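Lipase-esterase related protein (PDB 3E0X) is of unknown function but has an alpha/beta hydrolase fold and is probably a hydrolase related to lipases and esterases. Local coordinates at residues Phe121-Lys126 and Leu203-Glu208; Ile89-Gly94 and Val113-Gly118; Pro152-Tyr157 and Leu230-Lys235. All coordinates share one frame; numbering follows the deposited sequence. Where two conformers were deposited one is given.

Contact 1 of 3, residues Phe121-Lys126 and Leu203-Glu208; sequences FDKLDK and LVEYSE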
# COMPACT_ATOMS: atom_id res chain seq x y z
N PHE A 121 -9.00 9.26 -4.50
CA PHE A 121 -9.43 9.46 -3.13
C PHE A 121 -10.21 10.77 -3.04
O PHE A 121 -9.87 11.66 -2.26
CB PHE A 121 -8.21 9.46 -2.19
CG PHE A 121 -7.39 8.20 -2.29
CD1 PHE A 121 -7.73 7.05 -1.58
CD2 PHE A 121 -6.29 8.16 -3.14
CE1 PHE A 121 -6.97 5.88 -1.70
CE2 PHE A 121 -5.52 6.98 -3.26
CZ PHE A 121 -5.85 5.84 -2.53
N ASP A 122 -11.28 10.87 -3.83
CA ASP A 122 -11.99 12.14 -4.02
C ASP A 122 -12.90 12.56 -2.88
O ASP A 122 -13.39 13.68 -2.90
CB ASP A 122 -12.76 12.09 -5.35
CG ASP A 122 -13.70 10.92 -5.42
OD1 ASP A 122 -13.21 9.79 -5.40
OD2 ASP A 122 -14.94 11.11 -5.49
N LYS A 123 -13.11 11.68 -1.91
CA LYS A 123 -14.01 11.99 -0.81
C LYS A 123 -13.30 12.16 0.53
O LYS A 123 -13.95 12.22 1.58
CB LYS A 123 -15.15 10.97 -0.72
CG LYS A 123 -16.07 11.00 -1.92
CD LYS A 123 -17.34 10.26 -1.66
CE LYS A 123 -18.18 10.21 -2.95
NZ LYS A 123 -19.36 9.32 -2.77
N LEU A 124 -11.98 12.30 0.50
CA LEU A 124 -11.22 12.56 1.72
C LEU A 124 -11.85 13.72 2.49
O LEU A 124 -12.21 14.74 1.92
CB LEU A 124 -9.77 12.88 1.40
CG LEU A 124 -8.90 11.68 0.98
CD1 LEU A 124 -7.59 12.13 0.33
CD2 LEU A 124 -8.61 10.72 2.14
N ASP A 125 -11.96 13.54 3.81
CA ASP A 125 -12.68 14.50 4.64
C ASP A 125 -12.19 15.93 4.37
O ASP A 125 -10.98 16.23 4.43
CB ASP A 125 -12.47 14.15 6.13
CG ASP A 125 -13.26 15.06 7.04
OD1 ASP A 125 -14.46 14.76 7.29
OD2 ASP A 125 -12.69 16.08 7.51
N LYS A 126 -13.13 16.83 4.06
CA LYS A 126 -12.77 18.15 3.61
C LYS A 126 -12.08 18.95 4.69
O LYS A 126 -11.11 19.63 4.40
CB LYS A 126 -13.99 18.93 3.09
CG LYS A 126 -14.76 18.26 1.94
CD LYS A 126 -13.87 17.77 0.80
CE LYS A 126 -14.71 16.88 -0.15
NZ LYS A 126 -13.98 16.38 -1.36
N LEU A 203 -12.27 4.61 1.73
CA LEU A 203 -13.64 4.13 1.73
C LEU A 203 -13.83 2.86 0.93
O LEU A 203 -13.15 2.64 -0.07
CB LEU A 203 -14.59 5.18 1.14
CG LEU A 203 -14.64 6.57 1.78
CD1 LEU A 203 -15.50 7.48 0.89
CD2 LEU A 203 -15.20 6.45 3.20
N VAL A 204 -14.77 2.04 1.36
CA VAL A 204 -15.03 0.80 0.64
C VAL A 204 -15.40 1.12 -0.83
O VAL A 204 -15.07 0.36 -1.76
CB VAL A 204 -16.05 -0.08 1.39
CG1 VAL A 204 -17.36 0.65 1.60
CG2 VAL A 204 -16.26 -1.39 0.66
N GLU A 205 -16.08 2.24 -1.05
CA GLU A 205 -16.46 2.57 -2.44
C GLU A 205 -15.27 2.70 -3.39
O GLU A 205 -15.38 2.41 -4.59
CB GLU A 205 -17.36 3.79 -2.52
CG GLU A 205 -16.71 5.08 -2.10
CD GLU A 205 -17.75 6.17 -1.85
OE1 GLU A 205 -17.93 7.01 -2.76
OE2 GLU A 205 -18.43 6.12 -0.79
N TYR A 206 -14.11 3.08 -2.86
CA TYR A 206 -12.91 3.17 -3.70
C TYR A 206 -12.50 1.78 -4.18
O TYR A 206 -12.04 1.61 -5.32
CB TYR A 206 -11.75 3.81 -2.96
CG TYR A 206 -11.98 5.20 -2.42
CD1 TYR A 206 -12.91 6.10 -3.00
CD2 TYR A 206 -11.22 5.65 -1.36
CE1 TYR A 206 -13.07 7.38 -2.48
CE2 TYR A 206 -11.36 6.92 -0.84
CZ TYR A 206 -12.30 7.78 -1.41
OH TYR A 206 -12.44 9.07 -0.91
N SER A 207 -12.62 0.78 -3.32
CA SER A 207 -12.30 -0.60 -3.67
C SER A 207 -13.34 -1.19 -4.61
O SER A 207 -13.01 -2.02 -5.49
CB SER A 207 -12.14 -1.42 -2.40
OG SER A 207 -10.86 -1.18 -1.80
N GLU A 208 -14.59 -0.76 -4.45
CA GLU A 208 -15.65 -1.20 -5.39
C GLU A 208 -15.36 -0.69 -6.81
O GLU A 208 -15.66 -1.38 -7.80
CB GLU A 208 -17.04 -0.76 -4.91
CG GLU A 208 -17.51 -1.50 -3.66
CD GLU A 208 -18.18 -2.85 -3.92
OE1 GLU A 208 -18.10 -3.37 -5.06
OE2 GLU A 208 -18.80 -3.41 -2.98
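Y206 reaches from the first turn of helix 204-213 into the loop 121-126 and makes most of the contact. Its ring receives the edge of F121 in an offset edge-to-face pair, the planes at 88° and the centroids 5.6 Å apart, with F121 CD1 3.7 Å from Y206 CE2. F121 CA adds an off-centre CH-pi contact to the same ring, while L203 CB from the tyrosine's own segment lies over the centre of one ring face. At the far end the hydroxyl meets the backbone: K123 N donates to Y206 OH over 2.9 Å, near the ring plane but bent to 142° at the hydrogen. The loop, a type I turn from F121 to L124, follows strand 109-115 of the alpha/beta hydrolase sheet and leads into helix 126-133, which D125 N-caps through OD2 to F128 N. F121 also packs on I178 and T202.

The outer side is looser and polar. K123, extended beyond CG, crosses E205 at about a right angle, and K123 NZ makes a 2.7 Å salt bridge with the syn lone pair of E205 OE1. L203 CD1 packs 3.9 Å from K123 CB, alongside the start of the lysine chain. D122, exposed, brings OD1 within 3.8 Å of Y206 CE1, yet its charge is paired with R120.

Contact 2 of 3, residues Ile89-Gly94 and Val113-Gly118; sequences IGYSMG and VSLSGG. With OXE (ortho-xylene), chain C.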
# COMPACT_ATOMS: atom_id res chain seq x y z
N ILE A 89 1.77 -6.06 -3.32
CA ILE A 89 0.84 -5.86 -2.22
C ILE A 89 0.99 -4.41 -1.80
O ILE A 89 2.02 -4.06 -1.23
CB ILE A 89 1.25 -6.76 -1.00
CG1 ILE A 89 1.35 -8.24 -1.41
CG2 ILE A 89 0.32 -6.53 0.18
CD1 ILE A 89 0.03 -8.89 -1.75
N GLY A 90 -0.01 -3.57 -2.08
CA GLY A 90 0.10 -2.16 -1.77
C GLY A 90 -0.94 -1.74 -0.75
O GLY A 90 -2.13 -2.02 -0.93
N TYR A 91 -0.50 -1.04 0.29
CA TYR A 91 -1.40 -0.58 1.33
C TYR A 91 -1.60 0.93 1.28
O TYR A 91 -0.61 1.65 1.13
CB TYR A 91 -0.75 -0.92 2.68
CG TYR A 91 -1.32 -0.22 3.90
CD1 TYR A 91 -2.69 -0.30 4.23
CD2 TYR A 91 -0.50 0.53 4.74
CE1 TYR A 91 -3.22 0.32 5.37
CE2 TYR A 91 -1.02 1.20 5.87
CZ TYR A 91 -2.37 1.07 6.19
OH TYR A 91 -2.88 1.69 7.31
N SER A 92 -2.84 1.41 1.45
CA SER A 92 -3.07 2.84 1.54
C SER A 92 -2.60 3.50 0.23
O SER A 92 -2.98 3.04 -0.86
CB SER A 92 -2.42 3.36 2.85
OG SER A 92 -2.00 4.72 2.84
N MSE A 93 -1.80 4.56 0.31
CA MSE A 93 -1.21 5.15 -0.90
C MSE A 93 -0.54 4.08 -1.78
O MSE A 93 -0.57 4.18 -3.03
CB MSE A 93 -0.18 6.23 -0.53
CG MSE A 93 0.41 6.94 -1.76
SE MSE A 93 1.64 8.34 -1.20
CE MSE A 93 2.97 7.18 -0.38
N GLY A 94 0.05 3.06 -1.14
CA GLY A 94 0.68 1.94 -1.85
C GLY A 94 -0.29 1.20 -2.74
O GLY A 94 0.14 0.61 -3.73
N VAL A 113 -2.43 -6.67 -5.40
CA VAL A 113 -3.42 -6.52 -4.35
C VAL A 113 -3.38 -5.08 -3.82
O VAL A 113 -2.31 -4.56 -3.46
CB VAL A 113 -3.09 -7.45 -3.17
CG1 VAL A 113 -4.08 -7.24 -2.03
CG2 VAL A 113 -3.12 -8.91 -3.63
N SER A 114 -4.56 -4.47 -3.77
CA SER A 114 -4.71 -3.15 -3.16
C SER A 114 -5.41 -3.33 -1.83
O SER A 114 -6.60 -3.69 -1.79
CB SER A 114 -5.52 -2.21 -4.07
OG SER A 114 -5.80 -0.97 -3.41
N LEU A 115 -4.67 -3.09 -0.75
CA LEU A 115 -5.14 -3.31 0.60
C LEU A 115 -5.46 -1.95 1.22
O LEU A 115 -4.55 -1.11 1.37
CB LEU A 115 -4.02 -4.00 1.38
CG LEU A 115 -4.14 -4.25 2.88
CD1 LEU A 115 -5.40 -5.03 3.15
CD2 LEU A 115 -2.88 -4.99 3.34
N SER A 116 -6.73 -1.71 1.54
CA SER A 116 -7.14 -0.43 2.11
C SER A 116 -6.58 0.73 1.27
O SER A 116 -5.91 1.64 1.78
CB SER A 116 -6.70 -0.31 3.58
OG SER A 116 -7.02 -1.48 4.31
N GLY A 117 -6.85 0.65 -0.04
CA GLY A 117 -6.36 1.60 -1.02
C GLY A 117 -7.43 2.18 -1.91
O GLY A 117 -8.60 2.40 -1.52
N GLY A 118 -7.02 2.47 -3.12
CA GLY A 118 -7.89 3.13 -4.07
C GLY A 118 -7.09 3.60 -5.28
O GLY A 118 -5.85 3.62 -5.24
C1 OXE C . -2.54 6.08 6.49
C2 OXE C . -1.41 5.18 6.81
C3 OXE C . -1.01 5.01 8.14
C4 OXE C . -1.72 5.69 9.14
C5 OXE C . -2.78 6.54 8.84
C6 OXE C . -3.21 6.74 7.52
C1' OXE C . -2.97 6.22 5.05
C2' OXE C . -0.69 4.47 5.71
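Backbone hydrogen bonds join strands 86-91 and 109-115, which run parallel. G90 N donates to V113 O (2.9 Å, 175° at the hydrogen), and G90 O accepts from L115 N at 2.8 Å; one glycine thus holds both bonds of a regular parallel pair. The third, from S92 N to L115 O at 3.0 Å, is more bent, at 155°, and S92 N also makes a weak bond to S116 O. Three CA-H...O contacts follow the same path, from S114 CA to G90 O, Y91 CA to L115 O and S92 CA to S116 O.

Apolar packing is on the face carrying I89, V113, Y91 and L115. I89 and V113 lie side by side, I89 CD1 3.7 Å from V113 CG2. With CG anti to the backbone N, the Y91 ring turns an edge to S116 CB, 4.0 Å from Y91 CE1, while S92 CB covers one ring face. Y91 OH is hydrogen-bonded to H227 O.

At the ligand end, Y91 CE2 lies 3.3 Å from methyl C2' of the ortho-xylene, to which S92 CB is also close. S92 OG bonds to S25 N.

The sharp turn after Y91, where S92 has positive phi (61°) and G94 N bonds weakly back to Y91 O, fits the nucleophile elbow of alpha/beta hydrolases, with the sequence G-Y-S-M-G between strand and helix. The bond from S92 N to L115 O, with the weak second one to S116 O, ties the backbone of S92 to the neighbouring segment at the pocket, and the closeness of H227 is consistent with S92 acting as the nucleophile.

Contact 3 of 3, residues Pro152-Tyr157 and Leu230-Lys235; sequences PLSEKY and LVVNAK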
# COMPACT_ATOMS: atom_id res chain seq x y z
N PRO A 152 -3.54 -3.47 21.49
CA PRO A 152 -2.10 -3.27 21.72
C PRO A 152 -1.28 -3.31 20.42
O PRO A 152 -0.26 -2.65 20.31
CB PRO A 152 -1.72 -4.44 22.65
CG PRO A 152 -2.82 -5.40 22.55
CD PRO A 152 -4.06 -4.63 22.25
N LEU A 153 -1.73 -4.10 19.45
CA LEU A 153 -1.05 -4.14 18.15
C LEU A 153 -1.13 -2.77 17.48
O LEU A 153 -0.16 -2.29 16.89
CB LEU A 153 -1.69 -5.19 17.22
CG LEU A 153 -1.56 -6.65 17.68
CD1 LEU A 153 -2.46 -7.54 16.87
CD2 LEU A 153 -0.12 -7.10 17.61
N SER A 154 -2.30 -2.14 17.60
CA SER A 154 -2.49 -0.84 16.99
C SER A 154 -1.58 0.17 17.65
O SER A 154 -0.97 1.01 16.97
CB SER A 154 -3.95 -0.43 17.08
OG SER A 154 -4.74 -1.29 16.25
N GLU A 155 -1.47 0.11 18.98
CA GLU A 155 -0.61 1.05 19.67
C GLU A 155 0.83 0.96 19.15
O GLU A 155 1.46 1.96 18.85
CB GLU A 155 -0.64 0.82 21.18
CG GLU A 155 0.21 1.84 21.88
CD GLU A 155 -0.03 1.90 23.38
OE1 GLU A 155 -0.69 0.99 23.94
OE2 GLU A 155 0.46 2.87 24.00
N LYS A 156 1.32 -0.27 19.05
CA LYS A 156 2.66 -0.55 18.57
C LYS A 156 2.88 -0.04 17.14
O LYS A 156 3.87 0.63 16.83
CB LYS A 156 2.90 -2.06 18.63
CG LYS A 156 4.27 -2.51 18.18
CD LYS A 156 4.33 -4.03 18.06
CE LYS A 156 5.65 -4.45 17.45
NZ LYS A 156 5.80 -5.93 17.40
N TYR A 157 1.96 -0.39 16.24
CA TYR A 157 2.21 -0.04 14.85
C TYR A 157 1.94 1.41 14.51
O TYR A 157 2.57 1.96 13.59
CB TYR A 157 1.50 -1.01 13.89
CG TYR A 157 2.20 -2.34 13.90
CD1 TYR A 157 3.32 -2.57 13.10
CD2 TYR A 157 1.78 -3.36 14.76
CE1 TYR A 157 3.99 -3.80 13.13
CE2 TYR A 157 2.45 -4.59 14.80
CZ TYR A 157 3.55 -4.81 13.97
OH TYR A 157 4.20 -6.03 14.00
N LEU A 230 -4.87 -4.28 8.39
CA LEU A 230 -3.65 -5.10 8.13
C LEU A 230 -2.85 -5.40 9.40
O LEU A 230 -1.89 -6.19 9.34
CB LEU A 230 -2.73 -4.42 7.08
CG LEU A 230 -1.78 -3.29 7.56
CD1 LEU A 230 -0.82 -2.92 6.44
CD2 LEU A 230 -2.48 -2.04 8.11
N VAL A 231 -3.18 -4.69 10.49
CA VAL A 231 -2.51 -4.88 11.77
C VAL A 231 -3.39 -5.70 12.71
O VAL A 231 -2.94 -6.71 13.28
CB VAL A 231 -2.18 -3.51 12.42
CG1 VAL A 231 -1.91 -3.67 13.92
CG2 VAL A 231 -1.01 -2.89 11.72
N VAL A 232 -4.66 -5.31 12.85
CA VAL A 232 -5.54 -5.98 13.81
C VAL A 232 -6.14 -7.29 13.27
O VAL A 232 -6.58 -8.14 14.06
CB VAL A 232 -6.67 -5.06 14.33
CG1 VAL A 232 -6.06 -3.83 14.97
CG2 VAL A 232 -7.62 -4.66 13.21
N ASN A 233 -6.17 -7.43 11.95
CA ASN A 233 -6.62 -8.70 11.36
C ASN A 233 -5.64 -9.13 10.29
O ASN A 233 -6.03 -9.49 9.17
CB ASN A 233 -8.06 -8.60 10.80
CG ASN A 233 -8.69 -9.98 10.58
OD1 ASN A 233 -8.05 -11.02 10.79
ND2 ASN A 233 -9.99 -9.99 10.21
N ALA A 234 -4.37 -9.09 10.64
CA ALA A 234 -3.32 -9.53 9.71
C ALA A 234 -3.55 -10.97 9.25
O ALA A 234 -3.32 -11.30 8.09
CB ALA A 234 -1.96 -9.39 10.36
N LYS A 235 -3.99 -11.83 10.16
CA LYS A 235 -4.21 -13.24 9.80
C LYS A 235 -5.30 -13.35 8.73
O LYS A 235 -5.14 -14.10 7.77
CB LYS A 235 -4.57 -14.05 11.04
CG LYS A 235 -4.72 -15.54 10.79
CD LYS A 235 -5.12 -16.30 12.06
CE LYS A 235 -5.06 -17.79 11.79
NZ LYS A 235 -5.62 -18.63 12.90
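V231, on the short helix 229-232, inserts its two methyl groups against helix 152-158 and carries the contact. CG1 stands anti to the backbone N (chi1 161°) and approaches the beginning of that helix, where V231 CG1 lies 3.6 Å from L153 CB and about as near the L153 carbonyl oxygen. The other branch serves Y157: V231 CG2 is 3.8 Å from Y157 CB and touches the root of the ring at CG, while V231 CG1 comes to 3.8 Å from Y157 CD2, the two side chains crossing at a slant. The valine is therefore held between residues one helical turn apart, L153 and Y157, whose backbones are themselves joined by the bond from Y157 N to L153 O. L153 CD1 also reaches the same residue, 3.7 Å from V231 O.

V232 comes next, its CG1 directed at the serine hydroxyl, with V232 CG1 3.1 Å from S154 OG; this is a tight, shorter than usual carbon-oxygen contact, and no hydrogen bond crosses between the segments. N233 breaks the helix and opens the next one, its OD1 capping G236 N. A234 makes no contact with segment 152-157; its methyl group touches E34.

E34 lies beside both segments: it accepts a hydrogen bond from Y157 OH and touches L153. S154 packs on F228 and V232 on N151. Helix 152-158 thus packs on the last residues of helix 229-232, just before helix 234-242 and after strand 217-222 at the edge of the central sheet.

Overall arrangement
From the N terminus, the chain first closes contact 2, a beta-alpha-beta unit in which helix 93-102 connects two parallel strands near the middle of the molecule. Contact 1 opens only after that, in the loop after strand 109-115, and closes when residues 203-208 begin the helix after strand 191-196. Before it closes, contact 3 has opened at helix 152-158; its partner 230-235 follows strand 217-222, so contacts 1 and 3 cross. Both touch the central pair: Y206 packs on G117 and G118, and L230 on Y91 and L115. Contacts 1 and 3 do not meet, their nearest atoms being about 12 Å apart, and each joins the 121-177 region to the C-terminal part of the fold.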